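Mosquitocidal toxin (PDB 2CB4) probably transfers ADP-ribose from NAD+ onto target proteins as the catalytic domain of a mosquito-killing toxin from Bacillus sphaericus. Local coordinates at residues N54-R59 with A166-N171; T139-H144 with G264-N269; S145-I150 with N275-I280. The protein carries 1 engineered substitution. All coordinates share one frame; numbering follows the deposited sequence.

Interaction 1: N54-R59 with A166-N171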
loop_
_atom_site.group_PDB
_atom_site.type_symbol
_atom_site.label_atom_id
_atom_site.label_comp_id
_atom_site.label_asym_id
_atom_site.label_seq_id
_atom_site.Cartn_x
_atom_site.Cartn_y
_atom_site.Cartn_z
ATOM N N ASN A 54 50.367 11.407 -6.413
ATOM C CA ASN A 54 50.228 11.458 -7.871
ATOM C C ASN A 54 48.842 11.159 -8.442
ATOM O O ASN A 54 48.680 11.059 -9.655
ATOM C CB ASN A 54 51.272 10.554 -8.517
ATOM C CG ASN A 54 52.675 10.853 -8.014
ATOM O OD1 ASN A 54 53.251 10.090 -7.229
ATOM N ND2 ASN A 54 53.222 11.994 -8.434
ATOM N N GLY A 55 47.842 11.033 -7.577
ATOM C CA GLY A 55 46.492 10.734 -8.035
ATOM C C GLY A 55 46.317 9.215 -8.258
ATOM O O GLY A 55 47.265 8.409 -8.096
ATOM N N LEU A 56 45.099 8.845 -8.640
ATOM C CA LEU A 56 44.771 7.450 -8.881
ATOM C C LEU A 56 45.539 6.919 -10.061
ATOM O O LEU A 56 45.676 7.573 -11.087
ATOM C CB LEU A 56 43.268 7.274 -9.116
ATOM C CG LEU A 56 42.359 7.659 -7.945
ATOM C CD1 LEU A 56 40.903 7.476 -8.307
ATOM C CD2 LEU A 56 42.703 6.924 -6.665
ATOM N N HIS A 57 46.035 5.710 -9.914
ATOM C CA HIS A 57 46.761 5.086 -10.980
ATOM C C HIS A 57 45.894 3.972 -11.599
ATOM O O HIS A 57 45.610 2.960 -10.951
ATOM C CB HIS A 57 48.095 4.546 -10.482
ATOM C CG HIS A 57 48.951 3.990 -11.573
ATOM N ND1 HIS A 57 48.796 2.704 -12.064
ATOM C CD2 HIS A 57 49.945 4.547 -12.305
ATOM C CE1 HIS A 57 49.668 2.484 -13.033
ATOM N NE2 HIS A 57 50.372 3.593 -13.205
HETATM N N MSE A 58 45.459 4.194 -12.844
HETATM C CA MSE A 58 44.648 3.249 -13.602
HETATM C C MSE A 58 45.530 2.146 -14.182
HETATM O O MSE A 58 46.646 2.407 -14.566
HETATM C CB MSE A 58 44.015 4.024 -14.741
HETATM C CG MSE A 58 43.101 5.177 -14.335
HETATM SE SE MSE A 58 42.174 4.936 -12.669
HETATM C CE MSE A 58 41.392 6.619 -12.505
ATOM N N ARG A 59 45.055 0.900 -14.225
ATOM C CA ARG A 59 45.883 -0.170 -14.776
ATOM C C ARG A 59 46.192 0.143 -16.225
ATOM O O ARG A 59 45.354 0.666 -16.975
ATOM C CB ARG A 59 45.130 -1.477 -14.829
ATOM C CG ARG A 59 45.166 -2.353 -13.658
ATOM C CD ARG A 59 43.910 -3.174 -13.816
ATOM N NE ARG A 59 44.229 -4.522 -14.200
ATOM C CZ ARG A 59 43.516 -5.250 -15.035
ATOM N NH1 ARG A 59 42.428 -4.755 -15.622
ATOM N NH2 ARG A 59 43.911 -6.486 -15.294
ATOM N N ALA A 166 49.218 1.076 -6.439
ATOM C CA ALA A 166 49.961 2.108 -7.162
ATOM C C ALA A 166 49.314 3.485 -6.996
ATOM O O ALA A 166 49.865 4.475 -7.450
ATOM C CB ALA A 166 50.052 1.756 -8.653
ATOM N N SER A 167 48.138 3.549 -6.376
ATOM C CA SER A 167 47.427 4.820 -6.217
ATOM C C SER A 167 47.628 5.501 -4.886
ATOM O O SER A 167 47.300 6.676 -4.732
ATOM C CB SER A 167 45.929 4.611 -6.416
ATOM O OG SER A 167 45.677 3.999 -7.649
ATOM N N PHE A 168 48.110 4.754 -3.905
ATOM C CA PHE A 168 48.285 5.296 -2.571
ATOM C C PHE A 168 49.671 5.073 -2.000
ATOM O O PHE A 168 50.310 4.020 -2.235
ATOM C CB PHE A 168 47.264 4.664 -1.609
ATOM C CG PHE A 168 45.845 4.905 -2.002
ATOM C CD1 PHE A 168 45.256 6.139 -1.787
ATOM C CD2 PHE A 168 45.108 3.908 -2.624
ATOM C CE1 PHE A 168 43.944 6.380 -2.181
ATOM C CE2 PHE A 168 43.799 4.138 -3.027
ATOM C CZ PHE A 168 43.211 5.372 -2.803
ATOM N N SER A 169 50.106 6.064 -1.196
ATOM C CA SER A 169 51.385 6.057 -0.473
ATOM C C SER A 169 51.245 4.969 0.584
ATOM O O SER A 169 50.263 4.925 1.298
ATOM C CB SER A 169 51.649 7.410 0.230
ATOM O OG SER A 169 50.942 8.504 -0.366
ATOM N N ARG A 170 52.220 4.072 0.654
ATOM C CA ARG A 170 52.186 2.923 1.575
ATOM C C ARG A 170 51.503 3.044 2.923
ATOM O O ARG A 170 50.850 2.075 3.385
ATOM C CB ARG A 170 53.578 2.296 1.744
ATOM C CG ARG A 170 54.069 1.540 0.500
ATOM C CD ARG A 170 55.298 0.705 0.783
ATOM N NE ARG A 170 55.050 -0.424 1.677
ATOM C CZ ARG A 170 54.332 -1.504 1.356
ATOM N NH1 ARG A 170 53.744 -1.605 0.171
ATOM N NH2 ARG A 170 54.171 -2.466 2.262
ATOM N N ASN A 171 51.682 4.207 3.549
ATOM C CA ASN A 171 51.149 4.523 4.863
ATOM C C ASN A 171 49.771 5.151 4.843
ATOM O O ASN A 171 49.201 5.480 5.885
ATOM C CB ASN A 171 52.144 5.388 5.620
ATOM C CG ASN A 171 53.310 4.583 6.151
ATOM O OD1 ASN A 171 53.250 3.352 6.187
ATOM N ND2 ASN A 171 54.398 5.263 6.478
#
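Ser167 OG is gripped twice: it accepts the backbone N-H of His57 (His57 N to Ser167 OG 2.9 Å, nearly straight at 168°) and bonds to the carbonyl O of Asp163, four residues back across the short helix 164-167. The contact thereby ties the irregular loop between helix 36-44 and strand 78-82 to that helix of the ADP-ribosyltransferase fold. Ser167 OG stands beside its own backbone N, anti to the carbonyl carbon (chi1 -55°), which brings the hydroxyl to the N-H of His57. His57 also has a backbone bond to Asp163, so the loop and the serine meet at the same residue. Beside this bond, CB of His57 lies 3.5 Å from the carbonyl O of Ala166, while the Ala166 methyl meets the imidazole obliquely, Ala166 CB to His57 ND1 3.8 Å. Leu56 and Phe168 run side by side, pointing the same way, and extend the apolar packing of Leu56 on Tyr40 and Ile43 and of Phe168 on Leu112 and Leu115. Within the contact, the CD2 branch of Leu56 does the touching, 4.0 Å from Ser167 CB and 4.2 Å from Phe168 CZ.

Interaction 2: T139-H144 with G264-N269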
loop_
_atom_site.group_PDB
_atom_site.type_symbol
_atom_site.label_atom_id
_atom_site.label_comp_id
_atom_site.label_asym_id
_atom_site.label_seq_id
_atom_site.Cartn_x
_atom_site.Cartn_y
_atom_site.Cartn_z
ATOM N N THR A 139 49.416 -19.573 -4.725
ATOM C CA THR A 139 48.241 -19.173 -3.966
ATOM C C THR A 139 47.941 -17.671 -4.009
ATOM O O THR A 139 48.795 -16.854 -3.667
ATOM C CB THR A 139 48.349 -19.672 -2.520
ATOM O OG1 THR A 139 48.796 -21.029 -2.543
ATOM C CG2 THR A 139 46.991 -19.601 -1.804
ATOM N N PRO A 140 46.714 -17.293 -4.402
ATOM C CA PRO A 140 46.371 -15.877 -4.427
ATOM C C PRO A 140 45.891 -15.471 -3.033
ATOM O O PRO A 140 45.814 -16.301 -2.120
ATOM C CB PRO A 140 45.188 -15.830 -5.418
ATOM C CG PRO A 140 44.510 -17.146 -5.247
ATOM C CD PRO A 140 45.600 -18.142 -4.890
ATOM N N TRP A 141 45.568 -14.196 -2.875
ATOM C CA TRP A 141 44.957 -13.707 -1.653
ATOM C C TRP A 141 43.649 -14.564 -1.608
ATOM O O TRP A 141 42.937 -14.702 -2.622
ATOM C CB TRP A 141 44.619 -12.215 -1.808
ATOM C CG TRP A 141 43.921 -11.626 -0.608
ATOM C CD1 TRP A 141 44.502 -10.927 0.416
ATOM C CD2 TRP A 141 42.502 -11.683 -0.307
ATOM N NE1 TRP A 141 43.536 -10.547 1.332
ATOM C CE2 TRP A 141 42.305 -10.979 0.904
ATOM C CE3 TRP A 141 41.367 -12.202 -0.990
ATOM C CZ2 TRP A 141 41.039 -10.832 1.486
ATOM C CZ3 TRP A 141 40.111 -12.053 -0.409
ATOM C CH2 TRP A 141 39.960 -11.397 0.832
ATOM N N THR A 142 43.384 -15.194 -0.461
ATOM C CA THR A 142 42.253 -16.093 -0.285
ATOM C C THR A 142 41.453 -15.693 0.960
ATOM O O THR A 142 42.038 -15.303 1.974
ATOM C CB THR A 142 42.805 -17.521 -0.109
ATOM O OG1 THR A 142 43.584 -17.870 -1.254
ATOM C CG2 THR A 142 41.701 -18.562 0.098
ATOM N N PRO A 143 40.117 -15.793 0.895
ATOM C CA PRO A 143 39.286 -15.442 2.053
ATOM C C PRO A 143 39.504 -16.423 3.206
ATOM O O PRO A 143 39.757 -17.604 2.995
ATOM C CB PRO A 143 37.843 -15.557 1.514
ATOM C CG PRO A 143 37.932 -15.597 0.063
ATOM C CD PRO A 143 39.308 -16.044 -0.318
ATOM N N HIS A 144 39.376 -15.946 4.438
ATOM C CA HIS A 144 39.539 -16.832 5.598
ATOM C C HIS A 144 38.516 -17.965 5.603
ATOM O O HIS A 144 38.776 -19.036 6.119
ATOM C CB HIS A 144 39.384 -16.024 6.911
ATOM C CG HIS A 144 40.539 -15.128 7.195
ATOM N ND1 HIS A 144 40.392 -13.862 7.734
ATOM C CD2 HIS A 144 41.871 -15.311 7.013
ATOM C CE1 HIS A 144 41.586 -13.319 7.887
ATOM N NE2 HIS A 144 42.498 -14.182 7.468
ATOM N N GLY A 264 40.559 -11.937 4.708
ATOM C CA GLY A 264 41.375 -12.936 4.013
ATOM C C GLY A 264 42.852 -12.585 4.116
ATOM O O GLY A 264 43.238 -11.664 4.833
ATOM N N GLU A 265 43.680 -13.294 3.352
ATOM C CA GLU A 265 45.126 -13.027 3.330
ATOM C C GLU A 265 45.787 -13.939 2.306
ATOM O O GLU A 265 45.150 -14.839 1.784
ATOM C CB GLU A 265 45.727 -13.365 4.706
ATOM C CG GLU A 265 45.773 -14.868 4.930
ATOM C CD GLU A 265 45.918 -15.262 6.382
ATOM O OE1 GLU A 265 45.268 -14.640 7.270
ATOM O OE2 GLU A 265 46.702 -16.199 6.634
ATOM N N ILE A 266 47.078 -13.728 2.044
ATOM C CA ILE A 266 47.820 -14.613 1.139
ATOM C C ILE A 266 48.347 -15.688 2.078
ATOM O O ILE A 266 49.191 -15.432 2.913
ATOM C CB ILE A 266 48.971 -13.885 0.418
ATOM C CG1 ILE A 266 48.366 -12.757 -0.430
ATOM C CG2 ILE A 266 49.756 -14.888 -0.448
ATOM C CD1 ILE A 266 49.336 -11.958 -1.229
ATOM N N PRO A 267 47.789 -16.878 2.006
ATOM C CA PRO A 267 48.196 -17.907 2.964
ATOM C C PRO A 267 49.629 -18.441 2.829
ATOM O O PRO A 267 50.242 -18.845 3.819
ATOM C CB PRO A 267 47.159 -19.029 2.749
ATOM C CG PRO A 267 46.619 -18.807 1.394
ATOM C CD PRO A 267 46.753 -17.358 1.066
ATOM N N ASN A 268 50.132 -18.496 1.601
ATOM C CA ASN A 268 51.453 -19.022 1.346
ATOM C C ASN A 268 51.795 -18.759 -0.113
ATOM O O ASN A 268 51.043 -18.089 -0.830
ATOM C CB ASN A 268 51.455 -20.524 1.638
ATOM C CG ASN A 268 50.374 -21.278 0.866
ATOM O OD1 ASN A 268 50.331 -21.248 -0.363
ATOM N ND2 ASN A 268 49.492 -21.947 1.596
ATOM N N ASN A 269 52.933 -19.278 -0.555
ATOM C CA ASN A 269 53.377 -19.102 -1.935
ATOM C C ASN A 269 53.526 -20.431 -2.617
ATOM O O ASN A 269 54.317 -20.576 -3.545
ATOM C CB ASN A 269 54.716 -18.397 -1.988
ATOM C CG ASN A 269 54.658 -16.995 -1.443
ATOM O OD1 ASN A 269 53.680 -16.273 -1.611
ATOM N ND2 ASN A 269 55.735 -16.583 -0.826
HETATM O O HOH W 1 44.655 -8.966 3.596
#
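Thr142 and Glu265 form the hydrogen-bonded pair of a two-stranded antiparallel ribbon, Thr142 N to Glu265 O and Glu265 N to Thr142 O both 2.9 Å; Pro143 and Gly264 follow as the non-hydrogen-bonded pair. Gly264, having no side chain, leaves room for the close approach of Trp141, Pro143 and the Thr142 carbonyl. Gly264 CA sits over the centre of the His144 imidazole in a CH-pi contact, 3.7 Å from the centroid, and also lies 3.3 Å from Trp141 CZ2. The Trp141 indole, CG anti to the backbone nitrogen (chi1 177°), lies against strand 264-265, with Glu265 N over one face toward the rim. At the indole edge, water 1 accepts from Trp141 NE1 and donates to Gly264 O. The His144 ring is held at both nitrogens: His144 NE2 donates to Glu265 OE1 (2.8 Å), the carboxylate turned 83° from the ring and its oxygen met from above the carboxylate plane, while ND1 bonds to OD1 of Asn211 of the second subunit. At the far end Thr139 OG1 donates to Asn268 OD1 (2.7 Å), and Thr139 CG2 packs on Pro267 CG at 3.3 Å. With an oxygen at each nitrogen and one of them from Glu265, positive charge on His144 would be expected to be stabilised, which could shift the histidine's ionisation at this subunit contact.

Interaction 3: S145-I150 with N275-I280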
loop_
_atom_site.group_PDB
_atom_site.type_symbol
_atom_site.label_atom_id
_atom_site.label_comp_id
_atom_site.label_asym_id
_atom_site.label_seq_id
_atom_site.Cartn_x
_atom_site.Cartn_y
_atom_site.Cartn_z
ATOM N N SER A 145 37.331 -17.715 5.056
ATOM C CA SER A 145 36.261 -18.722 5.058
ATOM C C SER A 145 36.268 -19.653 3.840
ATOM O O SER A 145 35.343 -20.448 3.673
ATOM C CB SER A 145 34.929 -17.986 5.029
ATOM O OG SER A 145 34.750 -17.423 3.735
ATOM N N ALA A 146 37.284 -19.543 2.987
ATOM C CA ALA A 146 37.357 -20.313 1.753
ATOM C C ALA A 146 37.187 -21.836 1.837
ATOM O O ALA A 146 36.710 -22.472 0.879
ATOM C CB ALA A 146 38.620 -19.917 0.932
ATOM N N ASN A 147 37.595 -22.421 2.954
ATOM C CA ASN A 147 37.514 -23.880 3.140
ATOM C C ASN A 147 36.129 -24.316 3.635
ATOM O O ASN A 147 35.870 -25.492 3.809
ATOM C CB ASN A 147 38.563 -24.327 4.185
ATOM C CG ASN A 147 39.942 -24.616 3.570
ATOM O OD1 ASN A 147 40.919 -24.766 4.297
ATOM N ND2 ASN A 147 40.014 -24.744 2.247
ATOM N N ASN A 148 35.266 -23.345 3.897
ATOM C CA ASN A 148 33.924 -23.599 4.413
ATOM C C ASN A 148 32.866 -23.504 3.346
ATOM O O ASN A 148 32.737 -22.478 2.641
ATOM C CB ASN A 148 33.584 -22.594 5.550
ATOM C CG ASN A 148 34.687 -22.542 6.629
ATOM O OD1 ASN A 148 35.432 -21.559 6.745
ATOM N ND2 ASN A 148 34.869 -23.651 7.331
ATOM N N ASN A 149 32.096 -24.584 3.241
ATOM C CA ASN A 149 30.995 -24.643 2.313
ATOM C C ASN A 149 31.370 -24.427 0.858
ATOM O O ASN A 149 32.420 -24.902 0.412
ATOM C CB ASN A 149 29.848 -23.727 2.792
ATOM C CG ASN A 149 29.469 -23.992 4.266
ATOM O OD1 ASN A 149 29.674 -23.153 5.134
ATOM N ND2 ASN A 149 28.972 -25.176 4.532
ATOM N N ILE A 150 30.497 -23.740 0.127
ATOM C CA ILE A 150 30.651 -23.493 -1.299
ATOM C C ILE A 150 31.071 -22.063 -1.633
ATOM O O ILE A 150 30.394 -21.095 -1.278
ATOM C CB ILE A 150 29.299 -23.760 -2.031
ATOM C CG1 ILE A 150 28.788 -25.161 -1.673
ATOM C CG2 ILE A 150 29.440 -23.556 -3.560
ATOM C CD1 ILE A 150 27.387 -25.464 -2.206
ATOM N N ASN A 275 44.182 -30.042 -5.930
ATOM C CA ASN A 275 42.715 -29.951 -5.942
ATOM C C ASN A 275 42.112 -29.031 -4.861
ATOM O O ASN A 275 40.897 -28.814 -4.788
ATOM C CB ASN A 275 42.106 -31.371 -5.901
ATOM C CG ASN A 275 42.316 -32.127 -7.230
ATOM O OD1 ASN A 275 42.424 -33.355 -7.276
ATOM N ND2 ASN A 275 42.461 -31.372 -8.307
ATOM N N SER A 276 43.008 -28.450 -4.061
ATOM C CA SER A 276 42.626 -27.558 -2.963
ATOM C C SER A 276 42.904 -26.090 -3.292
ATOM O O SER A 276 43.428 -25.774 -4.375
ATOM C CB SER A 276 43.352 -27.973 -1.661
ATOM O OG SER A 276 44.697 -27.518 -1.635
ATOM N N LEU A 277 42.524 -25.195 -2.380
ATOM C CA LEU A 277 42.776 -23.768 -2.576
ATOM C C LEU A 277 44.007 -23.341 -1.725
ATOM O O LEU A 277 44.227 -22.137 -1.450
ATOM C CB LEU A 277 41.533 -22.887 -2.314
ATOM C CG LEU A 277 40.564 -23.181 -1.170
ATOM C CD1 LEU A 277 41.094 -22.610 0.106
ATOM C CD2 LEU A 277 39.235 -22.538 -1.546
ATOM N N ASN A 278 44.798 -24.356 -1.333
ATOM C CA ASN A 278 46.060 -24.187 -0.575
ATOM C C ASN A 278 45.951 -23.558 0.811
ATOM O O ASN A 278 46.846 -22.809 1.228
ATOM C CB ASN A 278 47.096 -23.397 -1.400
ATOM C CG ASN A 278 47.769 -24.236 -2.471
ATOM O OD1 ASN A 278 48.525 -23.707 -3.275
ATOM N ND2 ASN A 278 47.519 -25.542 -2.474
ATOM N N VAL A 279 44.848 -23.836 1.508
ATOM C CA VAL A 279 44.634 -23.338 2.863
ATOM C C VAL A 279 44.483 -24.589 3.721
ATOM O O VAL A 279 43.742 -25.519 3.364
ATOM C CB VAL A 279 43.393 -22.400 2.984
ATOM C CG1 VAL A 279 43.089 -22.101 4.456
ATOM C CG2 VAL A 279 43.616 -21.100 2.218
ATOM N N ILE A 280 45.249 -24.635 4.813
ATOM C CA ILE A 280 45.254 -25.768 5.739
ATOM C C ILE A 280 43.899 -25.981 6.449
ATOM O O ILE A 280 43.293 -25.029 6.976
ATOM C CB ILE A 280 46.397 -25.600 6.806
ATOM C CG1 ILE A 280 47.779 -25.700 6.136
ATOM C CG2 ILE A 280 46.264 -26.634 7.933
ATOM C CD1 ILE A 280 48.921 -25.142 6.990
#
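Leu277 meets Ala146 with both branches of its side chain: Leu277 CD1 and CD2 each lie 3.7 Å from Ala146 CB, and CD2 also comes to 3.5 Å from Ala146 O. The leucine CG is set between the backbone nitrogen and the carbonyl carbon (chi1 39°), and from there the two methyls reach over to the alanine. Next to this pair, the side chain of Asn147 crosses obliquely over both Leu277 and Val279. Asn147 CG lies 3.9 Å from Val279 O and 4.1 Å from Val279 CG1, and the asparagine side chain rests against both the leucine and the valine.

Each segment is held in shape by its own bonds. Ser145 to Asn148 form a type I beta turn, closed by Asn148 N to Ser145 O at 2.9 Å, and the turn presents Ala146 and Asn147, whose side chains both set out toward the other segment. In segment 275-280, Ser276 OG accepts the backbone N-H of Asn278 (Asn278 N to Ser276 OG 3.2 Å), an ST turn that brackets Leu277.

Farther out, Arg83 bonds to Ser145 OG and to Asn148 O, at both ends of the turn, and Asp258 gives Ser145 OG a second partner. Leu277 rests in addition on Tyr198 of strand 192-199 and, with Val279, on Thr142. His233 of the second subunit packs on Ser145, Asn148 and Asn149, placing the turn near a subunit contact. The contact thus joins the link between strands 142-143 and 150-156 to the C-terminal tail of the domain. Its clear attachment is apolar, made by methyl groups of Ala146 and Leu277, whereas the hydrogen bonds just described shape each segment separately; methyl packing of this kind does not fix direction as a hydrogen bond would.

Overall arrangement
Interactions 2 and 3 are neighbours, their centres 10 Å apart, and form one continuous zone in which the C-terminal tail runs along the chain between strands 137-138 and 150-156. Asn268 ND2 probably bonds to Asn278 O (2.8 Å), and Thr142 CG2 packs on Val279 CG2 at 3.8 Å. Both contacts also reach the second subunit. Trp141 of interaction 2 touches Glu178, two residues before the engineered Glu-to-Gln position and consistent with the first glutamate of the ExE motif of ADP-ribosyltransferases, so interaction 2 probably borders the active site. Interaction 1 stands apart, its centre 23 Å from that of interaction 2 and 32 Å from that of interaction 3, and joins the loop after helix 36-44 to helix 164-167.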